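Local coordinates for high potential iron-sulfur protein (Rhodothermus marinus, PDB 3H31) that holds a [4Fe-4S] cluster in this portion of a longer protein and probably carries electrons in the aerobic respiratory chain, at residues S9-T12 with A13-Q17; I16-R19 with E20-Y24. All blocks are in the same frame, centred on the assembly; numbering follows the deposited sequence. Where two conformers were deposited one is given.

Interaction 1: S9-T12 with A13-Q17; sequences SGLT and AEEIQ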
loop_
_atom_site.group_PDB
_atom_site.type_symbol
_atom_site.label_atom_id
_atom_site.label_comp_id
_atom_site.label_asym_id
_atom_site.label_seq_id
_atom_site.Cartn_x
_atom_site.Cartn_y
_atom_site.Cartn_z
ATOM N N SER A 9 10.375 7.255 -5.438
ATOM C CA SER A 9 11.101 8.360 -6.044
ATOM C C SER A 9 10.253 9.494 -6.670
ATOM O O SER A 9 10.813 10.563 -6.871
ATOM C CB SER A 9 12.145 7.771 -7.047
ATOM O OG SER A 9 11.498 7.116 -8.107
ATOM N N GLY A 10 8.991 9.250 -6.909
ATOM C CA GLY A 10 8.170 10.335 -7.416
ATOM C C GLY A 10 7.473 11.148 -6.359
ATOM O O GLY A 10 6.666 12.033 -6.657
ATOM N N LEU A 11 7.738 10.800 -5.086
ATOM C CA LEU A 11 7.041 11.435 -3.977
ATOM C C LEU A 11 7.931 12.511 -3.346
ATOM O O LEU A 11 9.137 12.425 -3.345
ATOM C CB LEU A 11 6.733 10.384 -2.892
ATOM C CG LEU A 11 5.815 9.247 -3.375
ATOM C CD1 LEU A 11 5.480 8.382 -2.181
ATOM C CD2 LEU A 11 4.579 9.691 -4.123
ATOM N N THR A 12 7.257 13.483 -2.791
ATOM C CA THR A 12 7.899 14.475 -1.957
ATOM C C THR A 12 8.397 13.845 -0.655
ATOM O O THR A 12 7.873 12.827 -0.214
ATOM C CB THR A 12 6.923 15.644 -1.609
ATOM O OG1 THR A 12 5.870 15.154 -0.765
ATOM C CG2 THR A 12 6.380 16.313 -2.827
ATOM N N ALA A 13 9.344 14.492 -0.027
ATOM C CA ALA A 13 9.819 13.994 1.272
ATOM C C ALA A 13 8.668 13.835 2.238
ATOM O O ALA A 13 8.598 12.840 2.988
ATOM C CB ALA A 13 10.889 14.897 1.856
ATOM N N GLU A 14 7.748 14.824 2.279
ATOM C CA GLU A 14 6.653 14.738 3.234
ATOM C C GLU A 14 5.736 13.563 2.918
ATOM O O GLU A 14 5.192 12.960 3.834
ATOM C CB GLU A 14 5.888 16.033 3.274
ATOM C CG GLU A 14 6.603 17.153 3.966
ATOM C CD GLU A 14 5.925 18.486 3.957
ATOM O OE1 GLU A 14 4.687 18.506 3.952
ATOM O OE2 GLU A 14 6.630 19.539 4.122
ATOM N N GLU A 15 5.499 13.280 1.659
ATOM C CA GLU A 15 4.660 12.127 1.338
ATOM C C GLU A 15 5.320 10.807 1.756
ATOM O O GLU A 15 4.663 9.886 2.250
ATOM C CB GLU A 15 4.322 12.102 -0.143
ATOM C CG GLU A 15 3.364 13.165 -0.606
ATOM C CD GLU A 15 3.321 13.353 -2.111
ATOM O OE1 GLU A 15 4.388 13.619 -2.706
ATOM O OE2 GLU A 15 2.225 13.346 -2.703
ATOM N N ILE A 16 6.650 10.726 1.565
ATOM C CA ILE A 16 7.396 9.548 2.018
ATOM C C ILE A 16 7.308 9.451 3.529
ATOM O O ILE A 16 7.119 8.340 4.085
ATOM C CB ILE A 16 8.859 9.595 1.520
ATOM C CG1 ILE A 16 8.898 9.606 0.012
ATOM C CG2 ILE A 16 9.607 8.426 2.095
ATOM C CD1 ILE A 16 10.241 9.928 -0.568
ATOM N N GLN A 17 7.436 10.553 4.227
ATOM C CA GLN A 17 7.331 10.548 5.682
ATOM C C GLN A 17 5.990 10.020 6.147
ATOM O O GLN A 17 5.931 9.279 7.138
ATOM C CB GLN A 17 7.540 11.950 6.243
ATOM C CG GLN A 17 8.943 12.434 6.126
ATOM C CD GLN A 17 9.163 13.911 6.283
ATOM O OE1 GLN A 17 8.280 14.676 6.715
ATOM N NE2 GLN A 17 10.275 14.449 5.890
HETATM O O HOH W 1 4.864 13.826 -5.560
#
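Thr12 and Glu15 face each other at the first turn of helix 13-21, and each caps the backbone of the other, which meets the definition of a capping box. Thr12, the N-cap residue, has OG1 set between its own backbone N and carbonyl carbon (chi1 67°). From there OG1 looks into the helix end and accepts from Glu15 N at 3.1 Å. Glu15 turns back the other way: its CG lies anti to the carbonyl carbon, and the extended chain beyond it slants across the threonine side chain. Its atom OE1 accepts from Thr12 N-H through its anti lone pair at 2.9 Å, in a nearly straight bond of 164°. Thr12 OG1 donates to the same OE1 from above the carboxylate plane, 37° out of it and 2.9 Å away. A water gives OE1 a third donor and bridges it to Gly10 O. Beside these bonds, Leu11 CB rests 3.7 Å from Ile16 CG1, and the leucine side chain runs at about a right angle to that of Glu15. Lys57 touches both Leu11 and Glu15. Ile16 N closes the turn on Thr12 O at 3.0 Å. An alanine in place of Glu15 would probably leave Thr12 N and the Thr12 hydroxyl without the acceptor they share. Three donors on one carboxylate oxygen, next to the N-terminal end of a helix, are consistent with a stabilised negative charge at Glu15 and a firmly fixed helix start.

Interaction 2: I16-R19 with E20-Y24; sequences IQMR and ESLQY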
loop_
_atom_site.group_PDB
_atom_site.type_symbol
_atom_site.label_atom_id
_atom_site.label_comp_id
_atom_site.label_asym_id
_atom_site.label_seq_id
_atom_site.Cartn_x
_atom_site.Cartn_y
_atom_site.Cartn_z
ATOM N N ILE A 16 6.650 10.726 1.565
ATOM C CA ILE A 16 7.396 9.548 2.018
ATOM C C ILE A 16 7.308 9.451 3.529
ATOM O O ILE A 16 7.119 8.340 4.085
ATOM C CB ILE A 16 8.859 9.595 1.520
ATOM C CG1 ILE A 16 8.898 9.606 0.012
ATOM C CG2 ILE A 16 9.607 8.426 2.095
ATOM C CD1 ILE A 16 10.241 9.928 -0.568
ATOM N N GLN A 17 7.436 10.553 4.227
ATOM C CA GLN A 17 7.331 10.548 5.682
ATOM C C GLN A 17 5.990 10.020 6.147
ATOM O O GLN A 17 5.931 9.279 7.138
ATOM C CB GLN A 17 7.540 11.950 6.243
ATOM C CG GLN A 17 8.943 12.434 6.126
ATOM C CD GLN A 17 9.163 13.911 6.283
ATOM O OE1 GLN A 17 8.280 14.676 6.715
ATOM N NE2 GLN A 17 10.275 14.449 5.890
ATOM N N MET A 18 4.887 10.314 5.461
ATOM C CA MET A 18 3.595 9.739 5.864
ATOM C C MET A 18 3.576 8.262 5.692
ATOM O O MET A 18 3.120 7.561 6.619
ATOM C CB MET A 18 2.403 10.361 5.109
ATOM C CG MET A 18 1.056 9.848 5.674
ATOM S SD MET A 18 -0.448 10.365 4.985
ATOM C CE MET A 18 -0.507 12.026 5.556
ATOM N N ARG A 19 4.056 7.785 4.560
ATOM C CA ARG A 19 4.115 6.354 4.300
ATOM C C ARG A 19 4.906 5.659 5.407
ATOM O O ARG A 19 4.472 4.622 5.929
ATOM C CB ARG A 19 4.795 5.837 2.985
ATOM C CG ARG A 19 4.099 6.219 1.719
ATOM C CD ARG A 19 4.907 5.953 0.481
ATOM N NE ARG A 19 5.330 4.572 0.229
ATOM C CZ ARG A 19 4.886 3.764 -0.770
ATOM N NH1 ARG A 19 3.929 4.125 -1.608
ATOM N NH2 ARG A 19 5.430 2.570 -0.900
ATOM N N GLU A 20 6.056 6.231 5.769
ATOM C CA GLU A 20 6.884 5.637 6.839
ATOM C C GLU A 20 6.203 5.701 8.183
ATOM O O GLU A 20 6.303 4.766 8.991
ATOM C CB GLU A 20 8.207 6.372 6.886
ATOM C CG GLU A 20 9.027 6.123 5.650
ATOM C CD GLU A 20 10.368 6.789 5.782
ATOM O OE1 GLU A 20 10.664 7.613 6.666
ATOM O OE2 GLU A 20 11.185 6.483 4.873
ATOM N N SER A 21 5.541 6.796 8.487
ATOM C CA SER A 21 4.813 7.002 9.729
ATOM C C SER A 21 3.859 5.860 9.990
ATOM O O SER A 21 3.699 5.365 11.122
ATOM C CB SER A 21 4.088 8.348 9.687
ATOM O OG SER A 21 3.152 8.497 10.715
ATOM N N LEU A 22 3.139 5.482 8.942
ATOM C CA LEU A 22 2.155 4.421 8.969
ATOM C C LEU A 22 2.733 3.037 8.751
ATOM O O LEU A 22 2.003 2.044 8.663
ATOM C CB LEU A 22 1.020 4.750 7.993
ATOM C CG LEU A 22 0.284 6.057 8.306
ATOM C CD1 LEU A 22 -0.785 6.319 7.238
ATOM C CD2 LEU A 22 -0.332 6.052 9.720
ATOM N N GLN A 23 4.049 2.946 8.675
ATOM C CA GLN A 23 4.737 1.678 8.535
ATOM C C GLN A 23 4.282 0.917 7.294
ATOM O O GLN A 23 4.066 -0.282 7.292
ATOM C CB GLN A 23 4.633 0.794 9.810
ATOM C CG GLN A 23 5.168 1.521 11.034
ATOM C CD GLN A 23 4.924 0.594 12.213
ATOM O OE1 GLN A 23 4.092 0.959 13.068
ATOM N NE2 GLN A 23 5.639 -0.509 12.272
ATOM N N TYR A 24 4.164 1.611 6.163
ATOM C CA TYR A 24 3.806 0.919 4.925
ATOM C C TYR A 24 4.859 -0.179 4.642
ATOM O O TYR A 24 6.057 0.108 4.666
ATOM C CB TYR A 24 3.662 1.932 3.706
ATOM C CG TYR A 24 3.481 1.015 2.481
ATOM C CD1 TYR A 24 2.245 0.413 2.242
ATOM C CD2 TYR A 24 4.556 0.676 1.655
ATOM C CE1 TYR A 24 2.080 -0.468 1.186
ATOM C CE2 TYR A 24 4.396 -0.250 0.666
ATOM C CZ TYR A 24 3.191 -0.804 0.392
ATOM O OH TYR A 24 3.036 -1.742 -0.565
#
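Arg19 and Tyr24 are brought alongside by their torsions: Tyr24 CG lies anti to the backbone N (chi1 172°), whereas Arg19 CG lies anti to its carbonyl carbon and the chain bends at chi3 (59°). Arg19 is modelled in two conformers; in the one described, both side chains point the same way, with Tyr24 CG over a guanidinium face. The planes are 59° apart, so the groups do not stack flat. Instead Arg19 NH2 approaches the ring off-centre, 3.3 Å from Tyr24 CD2, and Arg19 CZ stands 4.6 Å from the Tyr24 ring centroid, a cation-pi contact. The backbone sets up this pairing. Gln23 takes positive phi, and the helix ends in a Schellman motif: Tyr24 N bonds to Arg19 O at 3.0 Å, and Gln23 N to Glu20 O at 2.9 Å. On another side of the helix, Ile16 and Glu20 lie side by side, Ile16 CG2 being 3.7 Å from Glu20 OE2. The guanidinium finds its polar partners in loops, NH1 on Pro59 O and Lys57 O, NH2 on Cys5 O. Tyr24 OH bonds to Asp26 OD1 and His61 N, while the tyrosine touches the iron-sulfur cluster. Carbonyl oxygens and a ring thus probably stabilise the buried arginine charge, and the two bonds to its hydroxyl are likely to limit how far the tyrosine lining the cluster pocket can move.

Both interactions belong to helix 13-21 and share Ile16 and Gln17, but they treat its opposite ends: interaction 1 starts the helix and interaction 2 stops it. Each counts as a surface contact, yet only the second includes a buried residue, Arg19, and only it reaches the cluster pocket, whereas Leu11 of the first stays about 11 Å from the cluster by its side chain. The chemistry differs with place: a carboxylate with a water at the N-terminal end, an arginine beside an aromatic ring near the cluster. Their side chains join where Leu11 CD1 packs 3.6 Å from Arg19 CD, and Lys57 meets both, touched by Leu11 and Glu15 and accepting from Arg19 NH1 through its backbone O.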